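ABC transporter substrate-binding protein (Bradyrhizobium japonicum, PDB 4I1D) is a periplasmic solute-binding protein of an ABC transporter that binds D-malate in its pocket and probably delivers small solutes for uptake. Local coordinates at residues A[85-90]-A[98-103]. Sequence-based numbering, arbitrary orientation.
Sequences PNAAAM and YSVSYE
Ala-87, on the short helix 85-88, points its methyl at Val-100 on strand 100-112, and CB lies 3.8 Å from Val-100 CG2, with CG1 only slightly farther off. Three residues past Ala-87 comes Met-90, a selenomethionine, whose amide returns to Ala-87 O, so both contact residues are carried by one tight turn. The near-extended chi2 carries Met-90 SE to 3.6 Å from Val-100 CG1, and the bend at chi3 (53°) sets CE against the same methyl, also at 3.6 Å. CE reaches on to the backbone of Ser-101, 3.9 Å from its carbonyl O. On Val-100, CG1, anti to the backbone N (chi1 -171°), meets the selenomethionine and also lies near the alanine methyl, to which CG2 is nearest. Polar groups are served by other neighbours: Ser-101 OG bonds to Tyr-94 O, Met-90 O to Arg-95 NH1, and the Val-100 backbone pairs with Leu-233 of strand 219-235. No hydrogen bond joins the two segments. The helix, the turn that follows it and the strand of this periplasmic-binding-protein fold therefore meet here through buried van der Waals packing, whose fit depends on shape, while hydrogen bonds to neighbouring residues such as Tyr-94 and Arg-95 supply the directional part.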
loop_
_atom_site.group_PDB
_atom_site.type_symbol
_atom_site.label_atom_id
_atom_site.label_comp_id
_atom_site.label_asym_id
_atom_site.label_seq_id
_atom_site.Cartn_x
_atom_site.Cartn_y
_atom_site.Cartn_z
ATOM N N PRO A 85 41.398 -33.923 -15.780
ATOM C CA PRO A 85 41.816 -35.259 -15.343
ATOM C C PRO A 85 41.506 -35.525 -13.867
ATOM O O PRO A 85 40.962 -36.579 -13.529
ATOM C CB PRO A 85 43.326 -35.240 -15.575
ATOM C CG PRO A 85 43.522 -34.255 -16.662
ATOM C CD PRO A 85 42.489 -33.199 -16.458
ATOM N N ASN A 86 41.839 -34.573 -13.001
ATOM C CA ASN A 86 41.603 -34.737 -11.576
ATOM C C ASN A 86 40.125 -34.949 -11.247
ATOM O O ASN A 86 39.780 -35.712 -10.342
ATOM C CB ASN A 86 42.178 -33.555 -10.790
ATOM C CG ASN A 86 43.695 -33.548 -10.784
ATOM O OD1 ASN A 86 44.331 -34.600 -10.857
ATOM N ND2 ASN A 86 44.283 -32.362 -10.699
ATOM N N ALA A 87 39.249 -34.287 -11.991
ATOM C CA ALA A 87 37.823 -34.424 -11.745
ATOM C C ALA A 87 37.312 -35.732 -12.334
ATOM O O ALA A 87 36.463 -36.397 -11.749
ATOM C CB ALA A 87 37.069 -33.243 -12.327
ATOM N N ALA A 88 37.835 -36.096 -13.498
ATOM C CA ALA A 88 37.465 -37.357 -14.134
ATOM C C ALA A 88 37.821 -38.550 -13.253
ATOM O O ALA A 88 37.123 -39.567 -13.264
ATOM C CB ALA A 88 38.138 -37.485 -15.497
ATOM N N ALA A 89 38.905 -38.428 -12.493
ATOM C CA ALA A 89 39.358 -39.527 -11.639
ATOM C C ALA A 89 38.500 -39.694 -10.380
ATOM O O ALA A 89 38.566 -40.727 -9.713
ATOM C CB ALA A 89 40.827 -39.349 -11.270
HETATM N N MSE A 90 37.701 -38.678 -10.057
HETATM C CA MSE A 90 36.789 -38.759 -8.917
HETATM C C MSE A 90 35.588 -39.649 -9.240
HETATM O O MSE A 90 35.192 -39.760 -10.402
HETATM C CB MSE A 90 36.325 -37.360 -8.496
HETATM C CG MSE A 90 37.433 -36.534 -7.859
HETATM SE SE MSE A 90 37.017 -34.632 -7.680
HETATM C CE MSE A 90 35.314 -34.769 -6.760
ATOM N N TYR A 98 27.739 -30.591 -14.792
ATOM C CA TYR A 98 28.009 -29.158 -14.714
ATOM C C TYR A 98 28.890 -28.744 -13.539
ATOM O O TYR A 98 29.167 -27.560 -13.375
ATOM C CB TYR A 98 26.696 -28.384 -14.583
ATOM C CG TYR A 98 25.603 -28.829 -15.516
ATOM C CD1 TYR A 98 25.605 -28.446 -16.847
ATOM C CD2 TYR A 98 24.556 -29.619 -15.059
ATOM C CE1 TYR A 98 24.603 -28.845 -17.706
ATOM C CE2 TYR A 98 23.548 -30.026 -15.912
ATOM C CZ TYR A 98 23.578 -29.633 -17.236
ATOM O OH TYR A 98 22.579 -30.026 -18.099
ATOM N N SER A 99 29.306 -29.687 -12.704
ATOM C CA SER A 99 30.007 -29.305 -11.483
ATOM C C SER A 99 30.906 -30.398 -10.944
ATOM O O SER A 99 30.803 -31.552 -11.355
ATOM C CB SER A 99 29.003 -28.913 -10.402
ATOM O OG SER A 99 28.270 -30.045 -9.971
ATOM N N VAL A 100 31.792 -30.016 -10.025
ATOM C CA VAL A 100 32.617 -30.974 -9.291
ATOM C C VAL A 100 32.589 -30.632 -7.811
ATOM O O VAL A 100 32.745 -29.468 -7.442
ATOM C CB VAL A 100 34.089 -30.970 -9.757
ATOM C CG1 VAL A 100 34.849 -32.145 -9.123
ATOM C CG2 VAL A 100 34.176 -31.041 -11.271
ATOM N N SER A 101 32.396 -31.646 -6.968
ATOM C CA SER A 101 32.380 -31.451 -5.514
ATOM C C SER A 101 33.666 -30.795 -5.026
ATOM O O SER A 101 34.770 -31.195 -5.412
ATOM C CB SER A 101 32.160 -32.780 -4.788
ATOM O OG SER A 101 30.950 -33.380 -5.208
ATOM N N TYR A 102 33.522 -29.799 -4.159
ATOM C CA TYR A 102 34.655 -28.945 -3.793
ATOM C C TYR A 102 35.042 -29.089 -2.319
ATOM O O TYR A 102 36.219 -29.162 -1.991
ATOM C CB TYR A 102 34.313 -27.504 -4.150
ATOM C CG TYR A 102 35.391 -26.469 -3.902
ATOM C CD1 TYR A 102 36.651 -26.582 -4.482
ATOM C CD2 TYR A 102 35.118 -25.339 -3.135
ATOM C CE1 TYR A 102 37.618 -25.613 -4.268
ATOM C CE2 TYR A 102 36.067 -24.378 -2.911
ATOM C CZ TYR A 102 37.316 -24.511 -3.482
ATOM O OH TYR A 102 38.252 -23.534 -3.263
ATOM N N GLU A 103 34.040 -29.151 -1.442
ATOM C CA GLU A 103 34.260 -29.365 -0.017
ATOM C C GLU A 103 32.962 -29.813 0.668
ATOM O O GLU A 103 31.863 -29.486 0.212
ATOM C CB GLU A 103 34.768 -28.076 0.626
ATOM C CG GLU A 103 33.861 -26.881 0.379
ATOM C CD GLU A 103 32.696 -26.783 1.375
ATOM O OE1 GLU A 103 31.677 -26.144 1.043
ATOM O OE2 GLU A 103 32.798 -27.326 2.495
#